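Long-range contacts in EDTA monooxygenase (EDTA-degrading bacterium BNC1, PDB 5DQP), which probably acts as a flavin-dependent monooxygenase in EDTA degradation, using reduced FMN and molecular oxygen to oxidise its substrate: residues Gly255-Val263 / Leu422-Gly430; Lys237-Arg248 / Asp371-Asp379. One frame throughout, in Å; residues are numbered along the deposited sequence.

Contact 1 (Gly255-Val263 / Leu422-Gly430); sequences GRPEGSTLV and LGLPRNPLG
P257 and P425 meet through their ring carbons, CG of P257 lying 3.5 Å from CG of P425, the closest apolar contact here. A second apolar pair lies nearer the start of strand 262-271, where the CD1 methyl of L262 rests 4.0 Å from CB of L422 and also approaches CD2 of L422. L262 reaches it with CG anti to its own carbonyl carbon (chi1 -57°). Between these pairs the side chains pack on backbone: CD2 of L424 sits 3.5 Å from the carbonyl O of S260 and also meets O of G259, while CD of P425 lies 3.8 Å from that same O of G259.

Polar contact is carried by water. One molecule donates to O of G259 (3.2 Å) and to O of G423 (2.8 Å), bridging two acceptors. The R256 guanidinium has O of P428 only loosely at its edge, 4.1 Å from NE; its firm bonds run elsewhere, from NH1 to O of S224 and from NH2 to O of G227, and OG of S260 lies over one face.

Both G255 and G423 have positive phi and end helices as Schellman motifs. With CA of R256 facing that of L429, and CA of S260 5.8 Å from CA of L424, the C-terminal tail runs along the loop from helix 237-253 to strand 262-271, an alpha-to-beta connection of the luciferase-like TIM barrel.

Contact 2 (Lys237-Arg248 / Asp371-Asp379); sequences KPAGRRFVAEAR and DWWQDEAAD
The W372 indole carries the start of helix 237-253 on one face: CA of K237 stands 4.0 Å from the centroid of the six-membered ring, 24° off its normal, a CH-pi contact. CA of G240 approaches obliquely, and a side chain there would run into CZ3. The R248 guanidinium has CG1 of V244 over one face and acidic oxygens at its edge. NH1 and NH2 both grip OE2 of E376, NH1 at 3.1 Å, with the guanidinium and E376 carboxylate planes 83° apart. D379 instead lies nearly coplanar: NH2 reaches the syn lone pair of OD1 at 3.0 Å, a water links NE of R248 to OD2, and that OD2 also accepts from the backbone N of V263. Replacing R248 by alanine removes both donors to OE2 and the in-plane partner of OD1, and would probably leave these two carboxylates with less charge compensation.

K237 runs along the indole, CG set opposite the backbone N (chi1 -172°), and bends at chi3 and chi4, which brings NZ 3.6 Å from OD2 of D371 and, in a longer salt bridge, near OD2 of D375. NH1 of R241 donates to O of D375 at 3.2 Å. Waters join O of G240 to O of A377, and O of R241 to O of E376. CB of V244 packs 3.6 Å from O of E376, whose positive phi marks the Schellman end of helix 362-374.

Helix 237-253 thus lies against that end and the turn into strand 380-383; V244 also touches V263 of strand 262-271, and K237 touches D343 of helix 331-344.

Following the chain from the N terminus, past strands 7-11 to 229-233, the first contact segment met is 237-248, which opens contact 2; 255-263 then opens contact 1. Contact 2 closes when 371-379 arrives 123 residues after 248; contact 1 closes only at the C terminus, with 422-430. The segments alternate, so the two closed loops cross. Their centres are 18 Å apart, yet they meet at the start of strand 262-271: OD2 of D379 lies 2.8 Å from N of V263, a probable hydrogen bond, and V263 packs on F243. Contact 2 ties helix 237-253 to the end of helix 362-374, and contact 1 sets the C-terminal tail against the loop before strand 262-271, which pairs with strand 380-383.

Contact 1 (Gly255-Val263 / Leu422-Gly430)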
ATOM      1  N   GLY A 255      32.575  -0.682   4.167  1.00 34.23           N
ATOM      2  CA  GLY A 255      32.622  -1.734   5.165  1.00 35.16           C
ATOM      3  C   GLY A 255      31.523  -2.772   5.083  1.00 38.99           C
ATOM      4  O   GLY A 255      31.387  -3.572   6.017  1.00 39.23           O
ATOM      5  N   ARG A 256      30.734  -2.796   3.999  1.00 38.49           N
ATOM      6  CA  ARG A 256      29.635  -3.751   3.893  1.00 36.65           C
ATOM      7  C   ARG A 256      30.159  -5.142   3.560  1.00 36.33           C
ATOM      8  O   ARG A 256      31.260  -5.290   3.025  1.00 34.14           O
ATOM      9  CB  ARG A 256      28.629  -3.285   2.844  1.00 34.81           C
ATOM     10  CG  ARG A 256      27.954  -2.004   3.291  1.00 37.19           C
ATOM     11  CD  ARG A 256      27.092  -1.419   2.231  1.00 36.20           C
ATOM     12  NE  ARG A 256      25.955  -2.278   1.912  1.00 37.64           N
ATOM     13  CZ  ARG A 256      25.211  -2.110   0.824  1.00 43.38           C
ATOM     14  NH1 ARG A 256      25.505  -1.123  -0.018  1.00 26.54           N
ATOM     15  NH2 ARG A 256      24.191  -2.917   0.576  1.00 41.60           N
ATOM     16  N   PRO A 257      29.410  -6.186   3.918  1.00 39.14           N
ATOM     17  CA  PRO A 257      29.889  -7.552   3.671  1.00 37.57           C
ATOM     18  C   PRO A 257      29.946  -7.846   2.189  1.00 38.42           C
ATOM     19  O   PRO A 257      29.177  -7.295   1.399  1.00 39.03           O
ATOM     20  CB  PRO A 257      28.844  -8.438   4.356  1.00 36.58           C
ATOM     21  CG  PRO A 257      27.611  -7.577   4.473  1.00 36.74           C
ATOM     22  CD  PRO A 257      28.099  -6.154   4.587  1.00 37.08           C
ATOM     23  N   GLU A 258      30.863  -8.732   1.813  1.00 39.68           N
ATOM     24  CA  GLU A 258      30.901  -9.196   0.436  1.00 45.92           C
ATOM     25  C   GLU A 258      29.551  -9.798   0.053  1.00 42.28           C
ATOM     26  O   GLU A 258      28.808 -10.304   0.900  1.00 34.49           O
ATOM     27  CB  GLU A 258      32.009 -10.236   0.250  1.00 62.49           C
ATOM     28  CG  GLU A 258      33.395  -9.809   0.741  1.00 56.50           C
ATOM     29  CD  GLU A 258      33.946  -8.594   0.002  1.00 57.80           C
ATOM     30  OE1 GLU A 258      34.175  -7.546   0.658  1.00 50.15           O
ATOM     31  OE2 GLU A 258      34.152  -8.694  -1.230  1.00 50.55           O
ATOM     32  N   GLY A 259      29.244  -9.760  -1.243  1.00 40.44           N
ATOM     33  CA  GLY A 259      27.940 -10.204  -1.705  1.00 36.50           C
ATOM     34  C   GLY A 259      26.797  -9.310  -1.264  1.00 30.06           C
ATOM     35  O   GLY A 259      25.665  -9.771  -1.136  1.00 32.12           O
ATOM     36  N   SER A 260      27.070  -8.042  -1.009  1.00 33.56           N
ATOM     37  CA  SER A 260      26.058  -7.117  -0.534  1.00 29.73           C
ATOM     38  C   SER A 260      25.247  -6.473  -1.657  1.00 30.13           C
ATOM     39  O   SER A 260      24.211  -5.870  -1.372  1.00 29.86           O
ATOM     40  CB  SER A 260      26.735  -6.012   0.275  1.00 30.83           C
ATOM     41  OG  SER A 260      27.520  -5.220  -0.621  1.00 35.18           O
ATOM     42  N   THR A 261      25.688  -6.586  -2.915  1.00 26.41           N
ATOM     43  CA  THR A 261      25.247  -5.729  -4.011  1.00 26.88           C
ATOM     44  C   THR A 261      25.090  -6.532  -5.301  1.00 24.56           C
ATOM     45  O   THR A 261      26.022  -7.209  -5.747  1.00 25.84           O
ATOM     46  CB  THR A 261      26.256  -4.587  -4.239  1.00 33.17           C
ATOM     47  OG1 THR A 261      26.345  -3.772  -3.059  1.00 35.25           O
ATOM     48  CG2 THR A 261      25.854  -3.727  -5.445  1.00 29.42           C
ATOM     49  N   LEU A 262      23.912  -6.440  -5.897  1.00 26.86           N
ATOM     50  CA  LEU A 262      23.630  -6.958  -7.225  1.00 24.37           C
ATOM     51  C   LEU A 262      23.338  -5.780  -8.146  1.00 21.92           C
ATOM     52  O   LEU A 262      22.659  -4.830  -7.740  1.00 20.11           O
ATOM     53  CB  LEU A 262      22.439  -7.924  -7.187  1.00 24.39           C
ATOM     54  CG  LEU A 262      22.557  -9.136  -6.247  1.00 27.44           C
ATOM     55  CD1 LEU A 262      21.214  -9.831  -6.172  1.00 25.79           C
ATOM     56  CD2 LEU A 262      23.602 -10.105  -6.763  1.00 24.34           C
ATOM     57  N   VAL A 263      23.882  -5.830  -9.370  1.00 20.57           N
ATOM     58  CA  VAL A 263      23.620  -4.845 -10.418  1.00 16.66           C
ATOM     59  C   VAL A 263      22.780  -5.494 -11.517  1.00 17.47           C
ATOM     60  O   VAL A 263      23.155  -6.541 -12.071  1.00 21.22           O
ATOM     61  CB  VAL A 263      24.932  -4.276 -11.002  1.00 22.64           C
ATOM     62  CG1 VAL A 263      24.642  -3.291 -12.137  1.00 19.18           C
ATOM     63  CG2 VAL A 263      25.766  -3.618  -9.918  1.00 17.47           C
ATOM     64  N   LEU A 422      17.883 -13.762  -3.131  1.00 21.97           N
ATOM     65  CA  LEU A 422      18.936 -12.949  -3.735  1.00 23.59           C
ATOM     66  C   LEU A 422      20.324 -13.209  -3.154  1.00 25.47           C
ATOM     67  O   LEU A 422      21.292 -12.632  -3.652  1.00 25.79           O
ATOM     68  CB  LEU A 422      18.587 -11.467  -3.573  1.00 20.81           C
ATOM     69  CG  LEU A 422      17.314 -11.116  -4.337  1.00 20.48           C
ATOM     70  CD1 LEU A 422      17.021  -9.638  -4.203  1.00 20.87           C
ATOM     71  CD2 LEU A 422      17.523 -11.486  -5.792  1.00 22.59           C
ATOM     72  N   GLY A 423      20.448 -14.039  -2.115  1.00 24.70           N
ATOM     73  CA  GLY A 423      21.759 -14.344  -1.583  1.00 22.97           C
ATOM     74  C   GLY A 423      22.372 -13.222  -0.784  1.00 27.41           C
ATOM     75  O   GLY A 423      23.591 -13.161  -0.665  1.00 31.71           O
ATOM     76  N   LEU A 424      21.555 -12.330  -0.220  1.00 24.97           N
ATOM     77  CA  LEU A 424      22.014 -11.129   0.467  1.00 28.03           C
ATOM     78  C   LEU A 424      22.248 -11.381   1.955  1.00 26.49           C
ATOM     79  O   LEU A 424      21.678 -12.305   2.539  1.00 26.04           O
ATOM     80  CB  LEU A 424      20.991 -10.012   0.283  1.00 17.86           C
ATOM     81  CG  LEU A 424      20.856  -9.437  -1.137  1.00 19.86           C
ATOM     82  CD1 LEU A 424      19.606  -8.566  -1.200  1.00 19.41           C
ATOM     83  CD2 LEU A 424      22.122  -8.634  -1.584  1.00 20.28           C
ATOM     84  N   PRO A 425      23.097 -10.565   2.591  1.00 29.27           N
ATOM     85  CA  PRO A 425      23.298 -10.677   4.045  1.00 32.08           C
ATOM     86  C   PRO A 425      21.986 -10.577   4.802  1.00 27.27           C
ATOM     87  O   PRO A 425      21.128  -9.752   4.479  1.00 28.26           O
ATOM     88  CB  PRO A 425      24.196  -9.477   4.377  1.00 28.41           C
ATOM     89  CG  PRO A 425      24.657  -8.926   3.069  1.00 31.18           C
ATOM     90  CD  PRO A 425      23.651  -9.316   2.052  1.00 30.77           C
ATOM     91  N   ARG A 426      21.842 -11.394   5.844  1.00 29.66           N
ATOM     92  CA  ARG A 426      20.672 -11.252   6.707  1.00 33.32           C
ATOM     93  C   ARG A 426      20.643  -9.884   7.373  1.00 35.09           C
ATOM     94  O   ARG A 426      19.567  -9.319   7.603  1.00 29.13           O
ATOM     95  CB  ARG A 426      20.644 -12.351   7.772  1.00 37.86           C
ATOM     96  CG  ARG A 426      19.425 -12.250   8.707  1.00 39.53           C
ATOM     97  CD  ARG A 426      19.377 -13.357   9.768  1.00 55.80           C
ATOM     98  NE  ARG A 426      19.318 -14.693   9.180  1.00 66.26           N
ATOM     99  CZ  ARG A 426      20.326 -15.564   9.201  1.00 87.23           C
ATOM    100  NH1 ARG A 426      21.472 -15.245   9.795  1.00 88.68           N
ATOM    101  NH2 ARG A 426      20.188 -16.758   8.636  1.00 88.53           N
ATOM    102  N   ASN A 427      21.817  -9.335   7.679  1.00 32.75           N
ATOM    103  CA  ASN A 427      21.967  -8.062   8.374  1.00 33.17           C
ATOM    104  C   ASN A 427      22.790  -7.165   7.459  1.00 35.56           C
ATOM    105  O   ASN A 427      24.011  -7.044   7.621  1.00 40.50           O
ATOM    106  CB  ASN A 427      22.620  -8.285   9.737  1.00 43.39           C
ATOM    107  CG  ASN A 427      22.719  -7.028  10.561  1.00 55.16           C
ATOM    108  OD1 ASN A 427      22.591  -5.924  10.047  1.00 49.65           O
ATOM    109  ND2 ASN A 427      22.964  -7.192  11.858  1.00 62.40           N
ATOM    110  N   PRO A 428      22.155  -6.516   6.483  1.00 35.19           N
ATOM    111  CA  PRO A 428      22.933  -5.834   5.436  1.00 33.43           C
ATOM    112  C   PRO A 428      23.749  -4.665   5.945  1.00 41.37           C
ATOM    113  O   PRO A 428      24.741  -4.297   5.302  1.00 41.72           O
ATOM    114  CB  PRO A 428      21.855  -5.373   4.441  1.00 30.64           C
ATOM    115  CG  PRO A 428      20.614  -5.187   5.319  1.00 31.06           C
ATOM    116  CD  PRO A 428      20.700  -6.321   6.322  1.00 32.46           C
ATOM    117  N   LEU A 429      23.366  -4.051   7.062  1.00 42.01           N
ATOM    118  CA  LEU A 429      24.106  -2.900   7.565  1.00 47.67           C
ATOM    119  C   LEU A 429      25.098  -3.258   8.662  1.00 61.78           C
ATOM    120  O   LEU A 429      26.187  -2.677   8.706  1.00 56.37           O
ATOM    121  CB  LEU A 429      23.135  -1.829   8.066  1.00 43.69           C
ATOM    122  CG  LEU A 429      22.488  -1.069   6.903  1.00 43.18           C
ATOM    123  CD1 LEU A 429      21.621   0.072   7.400  1.00 40.96           C
ATOM    124  CD2 LEU A 429      23.557  -0.548   5.943  1.00 39.39           C
ATOM    125  N   GLY A 430      24.751  -4.201   9.538  1.00 56.72           N
ATOM    126  CA  GLY A 430      25.665  -4.696  10.557  1.00 62.94           C
ATOM    127  C   GLY A 430      26.699  -5.687  10.036  1.00 63.29           C
ATOM    128  O   GLY A 430      27.192  -5.566   8.908  1.00 57.57           O
TER
HETATM  129  O   HOH W   1      25.667 -12.148   0.998  1.00 37.53           O

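Contact 2 (Lys237-Arg248 / Asp371-Asp379)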
ATOM      1  N   LYS A 237      28.751  -2.995 -23.016  1.00 21.44           N
ATOM      2  CA  LYS A 237      29.213  -4.053 -22.127  1.00 19.49           C
ATOM      3  C   LYS A 237      30.452  -3.650 -21.334  1.00 21.83           C
ATOM      4  O   LYS A 237      30.497  -3.950 -20.129  1.00 23.25           O
ATOM      5  CB  LYS A 237      29.473  -5.326 -22.936  1.00 24.12           C
ATOM      6  CG  LYS A 237      29.787  -6.556 -22.097  1.00 25.08           C
ATOM      7  CD  LYS A 237      29.434  -7.801 -22.869  1.00 31.20           C
ATOM      8  CE  LYS A 237      30.555  -8.823 -22.879  1.00 37.90           C
ATOM      9  NZ  LYS A 237      31.435  -8.564 -24.034  1.00 45.69           N
ATOM     10  N   PRO A 238      31.481  -3.013 -21.921  1.00 24.99           N
ATOM     11  CA  PRO A 238      32.614  -2.550 -21.090  1.00 19.92           C
ATOM     12  C   PRO A 238      32.209  -1.559 -20.016  1.00 23.95           C
ATOM     13  O   PRO A 238      32.631  -1.688 -18.863  1.00 25.44           O
ATOM     14  CB  PRO A 238      33.563  -1.912 -22.115  1.00 25.86           C
ATOM     15  CG  PRO A 238      33.271  -2.662 -23.378  1.00 27.42           C
ATOM     16  CD  PRO A 238      31.766  -2.853 -23.364  1.00 21.62           C
ATOM     17  N   ALA A 239      31.402  -0.559 -20.355  1.00 20.71           N
ATOM     18  CA  ALA A 239      30.892   0.313 -19.312  1.00 23.60           C
ATOM     19  C   ALA A 239      29.998  -0.455 -18.337  1.00 25.10           C
ATOM     20  O   ALA A 239      29.859  -0.049 -17.183  1.00 26.77           O
ATOM     21  CB  ALA A 239      30.148   1.490 -19.938  1.00 19.54           C
ATOM     22  N   GLY A 240      29.407  -1.570 -18.762  1.00 20.05           N
ATOM     23  CA  GLY A 240      28.675  -2.402 -17.820  1.00 22.43           C
ATOM     24  C   GLY A 240      29.591  -3.034 -16.789  1.00 23.17           C
ATOM     25  O   GLY A 240      29.298  -3.028 -15.592  1.00 19.60           O
ATOM     26  N   ARG A 241      30.703  -3.616 -17.250  1.00 24.81           N
ATOM     27  CA  ARG A 241      31.665  -4.235 -16.345  1.00 20.86           C
ATOM     28  C   ARG A 241      32.280  -3.209 -15.407  1.00 21.60           C
ATOM     29  O   ARG A 241      32.445  -3.471 -14.210  1.00 23.65           O
ATOM     30  CB  ARG A 241      32.751  -4.947 -17.149  1.00 24.23           C
ATOM     31  CG  ARG A 241      32.328  -6.307 -17.683  1.00 30.98           C
ATOM     32  CD  ARG A 241      33.201  -6.760 -18.846  1.00 33.54           C
ATOM     33  NE  ARG A 241      34.609  -6.442 -18.624  1.00 63.14           N
ATOM     34  CZ  ARG A 241      35.490  -7.285 -18.096  1.00 53.56           C
ATOM     35  NH1 ARG A 241      35.110  -8.507 -17.741  1.00 51.69           N
ATOM     36  NH2 ARG A 241      36.752  -6.907 -17.927  1.00 62.56           N
ATOM     37  N   ARG A 242      32.646  -2.045 -15.945  1.00 21.94           N
ATOM     38  CA  ARG A 242      33.141  -0.940 -15.132  1.00 26.84           C
ATOM     39  C   ARG A 242      32.155  -0.586 -14.025  1.00 26.10           C
ATOM     40  O   ARG A 242      32.538  -0.400 -12.860  1.00 28.82           O
ATOM     41  CB  ARG A 242      33.392   0.266 -16.043  1.00 32.42           C
ATOM     42  CG  ARG A 242      34.037   1.483 -15.362  1.00 46.88           C
ATOM     43  CD  ARG A 242      34.240   2.689 -16.324  1.00 58.33           C
ATOM     44  NE  ARG A 242      34.098   2.363 -17.750  1.00 48.78           N
ATOM     45  CZ  ARG A 242      35.023   1.732 -18.473  1.00 60.11           C
ATOM     46  NH1 ARG A 242      36.161   1.347 -17.897  1.00 56.91           N
ATOM     47  NH2 ARG A 242      34.808   1.474 -19.768  1.00 41.07           N
ATOM     48  N   PHE A 243      30.874  -0.467 -14.376  1.00 21.81           N
ATOM     49  CA  PHE A 243      29.883  -0.022 -13.403  1.00 22.95           C
ATOM     50  C   PHE A 243      29.717  -1.050 -12.285  1.00 23.87           C
ATOM     51  O   PHE A 243      29.678  -0.684 -11.108  1.00 22.89           O
ATOM     52  CB  PHE A 243      28.558   0.264 -14.106  1.00 25.42           C
ATOM     53  CG  PHE A 243      27.490   0.765 -13.194  1.00 24.78           C
ATOM     54  CD1 PHE A 243      27.384   2.123 -12.907  1.00 25.66           C
ATOM     55  CD2 PHE A 243      26.585  -0.115 -12.621  1.00 25.78           C
ATOM     56  CE1 PHE A 243      26.402   2.602 -12.053  1.00 24.69           C
ATOM     57  CE2 PHE A 243      25.586   0.354 -11.762  1.00 26.41           C
ATOM     58  CZ  PHE A 243      25.491   1.722 -11.482  1.00 24.03           C
ATOM     59  N   VAL A 244      29.678  -2.342 -12.634  1.00 21.53           N
ATOM     60  CA  VAL A 244      29.614  -3.400 -11.626  1.00 22.00           C
ATOM     61  C   VAL A 244      30.836  -3.345 -10.719  1.00 25.61           C
ATOM     62  O   VAL A 244      30.716  -3.388  -9.492  1.00 23.80           O
ATOM     63  CB  VAL A 244      29.484  -4.784 -12.296  1.00 24.96           C
ATOM     64  CG1 VAL A 244      29.689  -5.909 -11.264  1.00 20.29           C
ATOM     65  CG2 VAL A 244      28.148  -4.925 -13.021  1.00 19.53           C
ATOM     66  N   ALA A 245      32.035  -3.270 -11.311  1.00 27.03           N
ATOM     67  CA  ALA A 245      33.245  -3.275 -10.494  1.00 24.77           C
ATOM     68  C   ALA A 245      33.253  -2.100  -9.521  1.00 26.84           C
ATOM     69  O   ALA A 245      33.614  -2.265  -8.351  1.00 25.53           O
ATOM     70  CB  ALA A 245      34.493  -3.243 -11.379  1.00 22.80           C
ATOM     71  N   GLU A 246      32.873  -0.906  -9.994  1.00 24.62           N
ATOM     72  CA  GLU A 246      32.808   0.283  -9.139  1.00 28.67           C
ATOM     73  C   GLU A 246      31.704   0.200  -8.093  1.00 25.69           C
ATOM     74  O   GLU A 246      31.862   0.753  -7.000  1.00 26.61           O
ATOM     75  CB  GLU A 246      32.592   1.550  -9.978  1.00 29.44           C
ATOM     76  CG  GLU A 246      33.765   1.907 -10.886  1.00 49.70           C
ATOM     77  CD  GLU A 246      33.525   3.174 -11.693  1.00 62.95           C
ATOM     78  OE1 GLU A 246      34.275   3.406 -12.668  1.00 69.75           O
ATOM     79  OE2 GLU A 246      32.588   3.936 -11.354  1.00 61.63           O
ATOM     80  N   ALA A 247      30.579  -0.449  -8.404  1.00 26.10           N
ATOM     81  CA  ALA A 247      29.542  -0.646  -7.389  1.00 27.75           C
ATOM     82  C   ALA A 247      30.055  -1.548  -6.280  1.00 23.38           C
ATOM     83  O   ALA A 247      29.906  -1.243  -5.089  1.00 22.41           O
ATOM     84  CB  ALA A 247      28.272  -1.235  -8.013  1.00 16.41           C
ATOM     85  N   ARG A 248      30.662  -2.671  -6.658  1.00 21.08           N
ATOM     86  CA  ARG A 248      31.171  -3.597  -5.653  1.00 24.55           C
ATOM     87  C   ARG A 248      32.252  -2.946  -4.811  1.00 24.97           C
ATOM     88  O   ARG A 248      32.313  -3.160  -3.598  1.00 27.05           O
ATOM     89  CB  ARG A 248      31.728  -4.849  -6.317  1.00 25.29           C
ATOM     90  CG  ARG A 248      30.673  -5.656  -6.986  1.00 26.74           C
ATOM     91  CD  ARG A 248      31.286  -6.855  -7.648  1.00 27.91           C
ATOM     92  NE  ARG A 248      30.279  -7.672  -8.306  1.00 25.94           N
ATOM     93  CZ  ARG A 248      30.563  -8.762  -9.011  1.00 32.02           C
ATOM     94  NH1 ARG A 248      31.824  -9.160  -9.120  1.00 38.90           N
ATOM     95  NH2 ARG A 248      29.596  -9.449  -9.611  1.00 34.59           N
ATOM     96  N   ASP A 371      25.891 -13.509 -22.220  1.00 20.30           N
ATOM     97  CA  ASP A 371      27.154 -12.851 -22.516  1.00 21.88           C
ATOM     98  C   ASP A 371      27.469 -11.791 -21.470  1.00 24.05           C
ATOM     99  O   ASP A 371      28.573 -11.758 -20.910  1.00 21.81           O
ATOM    100  CB  ASP A 371      27.113 -12.225 -23.914  1.00 22.89           C
ATOM    101  CG  ASP A 371      28.483 -11.667 -24.327  1.00 30.92           C
ATOM    102  OD1 ASP A 371      29.493 -12.350 -24.047  1.00 29.82           O
ATOM    103  OD2 ASP A 371      28.568 -10.551 -24.884  1.00 34.29           O
ATOM    104  N   TRP A 372      26.498 -10.920 -21.176  1.00 21.36           N
ATOM    105  CA  TRP A 372      26.728  -9.893 -20.161  1.00 18.73           C
ATOM    106  C   TRP A 372      26.956 -10.516 -18.796  1.00 24.12           C
ATOM    107  O   TRP A 372      27.892 -10.143 -18.072  1.00 20.40           O
ATOM    108  CB  TRP A 372      25.550  -8.928 -20.091  1.00 18.51           C
ATOM    109  CG  TRP A 372      25.614  -7.804 -21.088  1.00 21.48           C
ATOM    110  CD1 TRP A 372      25.696  -7.916 -22.444  1.00 16.25           C
ATOM    111  CD2 TRP A 372      25.545  -6.402 -20.803  1.00 18.92           C
ATOM    112  NE1 TRP A 372      25.680  -6.668 -23.026  1.00 25.78           N
ATOM    113  CE2 TRP A 372      25.594  -5.721 -22.040  1.00 23.79           C
ATOM    114  CE3 TRP A 372      25.459  -5.657 -19.625  1.00 21.68           C
ATOM    115  CZ2 TRP A 372      25.549  -4.331 -22.131  1.00 20.43           C
ATOM    116  CZ3 TRP A 372      25.417  -4.276 -19.709  1.00 20.20           C
ATOM    117  CH2 TRP A 372      25.460  -3.623 -20.959  1.00 19.51           C
ATOM    118  N   TRP A 373      26.088 -11.467 -18.427  1.00 16.86           N
ATOM    119  CA  TRP A 373      26.088 -12.005 -17.071  1.00 20.59           C
ATOM    120  C   TRP A 373      27.410 -12.678 -16.733  1.00 22.14           C
ATOM    121  O   TRP A 373      27.962 -12.466 -15.643  1.00 21.05           O
ATOM    122  CB  TRP A 373      24.926 -12.990 -16.895  1.00 17.19           C
ATOM    123  CG  TRP A 373      25.039 -13.826 -15.633  1.00 21.41           C
ATOM    124  CD1 TRP A 373      24.743 -13.441 -14.354  1.00 22.27           C
ATOM    125  CD2 TRP A 373      25.459 -15.184 -15.550  1.00 19.84           C
ATOM    126  NE1 TRP A 373      24.967 -14.472 -13.480  1.00 21.90           N
ATOM    127  CE2 TRP A 373      25.405 -15.557 -14.190  1.00 24.80           C
ATOM    128  CE3 TRP A 373      25.883 -16.128 -16.499  1.00 19.24           C
ATOM    129  CZ2 TRP A 373      25.773 -16.821 -13.752  1.00 22.22           C
ATOM    130  CZ3 TRP A 373      26.246 -17.376 -16.062  1.00 26.04           C
ATOM    131  CH2 TRP A 373      26.166 -17.723 -14.705  1.00 25.05           C
ATOM    132  N   GLN A 374      27.941 -13.480 -17.662  1.00 20.66           N
ATOM    133  CA  GLN A 374      29.152 -14.243 -17.381  1.00 28.31           C
ATOM    134  C   GLN A 374      30.405 -13.378 -17.391  1.00 28.99           C
ATOM    135  O   GLN A 374      31.368 -13.674 -16.679  1.00 32.77           O
ATOM    136  CB  GLN A 374      29.310 -15.376 -18.394  1.00 29.59           C
ATOM    137  CG  GLN A 374      30.111 -16.526 -17.849  1.00 36.00           C
ATOM    138  CD  GLN A 374      30.071 -17.691 -18.779  1.00 44.02           C
ATOM    139  OE1 GLN A 374      30.542 -17.599 -19.910  1.00 53.64           O
ATOM    140  NE2 GLN A 374      29.492 -18.801 -18.326  1.00 44.37           N
ATOM    141  N   ASP A 375      30.426 -12.341 -18.202  1.00 20.04           N
ATOM    142  CA  ASP A 375      31.524 -11.399 -18.201  1.00 27.24           C
ATOM    143  C   ASP A 375      31.372 -10.352 -17.101  1.00 31.13           C
ATOM    144  O   ASP A 375      32.108  -9.360 -17.089  1.00 27.44           O
ATOM    145  CB  ASP A 375      31.637 -10.747 -19.585  1.00 25.27           C
ATOM    146  CG  ASP A 375      32.134 -11.729 -20.654  1.00 30.58           C
ATOM    147  OD1 ASP A 375      32.714 -12.773 -20.273  1.00 36.13           O
ATOM    148  OD2 ASP A 375      31.956 -11.473 -21.864  1.00 35.09           O
ATOM    149  N   GLU A 376      30.392 -10.535 -16.215  1.00 26.16           N
ATOM    150  CA  GLU A 376      30.229  -9.690 -15.043  1.00 21.02           C
ATOM    151  C   GLU A 376      29.930  -8.247 -15.411  1.00 25.79           C
ATOM    152  O   GLU A 376      30.345  -7.317 -14.709  1.00 23.19           O
ATOM    153  CB  GLU A 376      31.467  -9.759 -14.156  1.00 30.43           C
ATOM    154  CG  GLU A 376      31.980 -11.182 -13.962  1.00 37.44           C
ATOM    155  CD  GLU A 376      31.623 -11.781 -12.609  1.00 58.91           C
ATOM    156  OE1 GLU A 376      31.520 -13.027 -12.526  1.00 73.95           O
ATOM    157  OE2 GLU A 376      31.455 -11.019 -11.628  1.00 58.48           O
ATOM    158  N   ALA A 377      29.249  -8.037 -16.534  1.00 24.00           N
ATOM    159  CA  ALA A 377      28.649  -6.741 -16.800  1.00 21.64           C
ATOM    160  C   ALA A 377      27.270  -6.623 -16.174  1.00 21.02           C
ATOM    161  O   ALA A 377      26.621  -5.581 -16.319  1.00 22.32           O
ATOM    162  CB  ALA A 377      28.559  -6.487 -18.304  1.00 18.26           C
ATOM    163  N   ALA A 378      26.830  -7.659 -15.463  1.00 22.59           N
ATOM    164  CA  ALA A 378      25.491  -7.744 -14.891  1.00 19.48           C
ATOM    165  C   ALA A 378      25.449  -8.921 -13.930  1.00 24.83           C
ATOM    166  O   ALA A 378      26.089  -9.945 -14.172  1.00 23.22           O
ATOM    167  CB  ALA A 378      24.450  -7.943 -15.998  1.00 19.23           C
ATOM    168  N   ASP A 379      24.689  -8.776 -12.843  1.00 20.26           N
ATOM    169  CA  ASP A 379      24.315  -9.942 -12.047  1.00 21.52           C
ATOM    170  C   ASP A 379      22.957 -10.521 -12.452  1.00 17.12           C
ATOM    171  O   ASP A 379      22.555 -11.563 -11.921  1.00 22.38           O
ATOM    172  CB  ASP A 379      24.312  -9.583 -10.554  1.00 21.03           C
ATOM    173  CG  ASP A 379      25.659  -9.010 -10.099  1.00 29.43           C
ATOM    174  OD1 ASP A 379      26.630  -9.797 -10.012  1.00 33.68           O
ATOM    175  OD2 ASP A 379      25.760  -7.779  -9.863  1.00 28.51           O
TER
HETATM  176  O   HOH W   2      26.212  -3.019 -15.429  1.00 18.69           O
HETATM  177  O   HOH W   3      32.614  -6.323 -13.547  1.00 24.64           O
HETATM  178  O   HOH W   4      27.465  -7.177  -8.061  1.00 28.33           O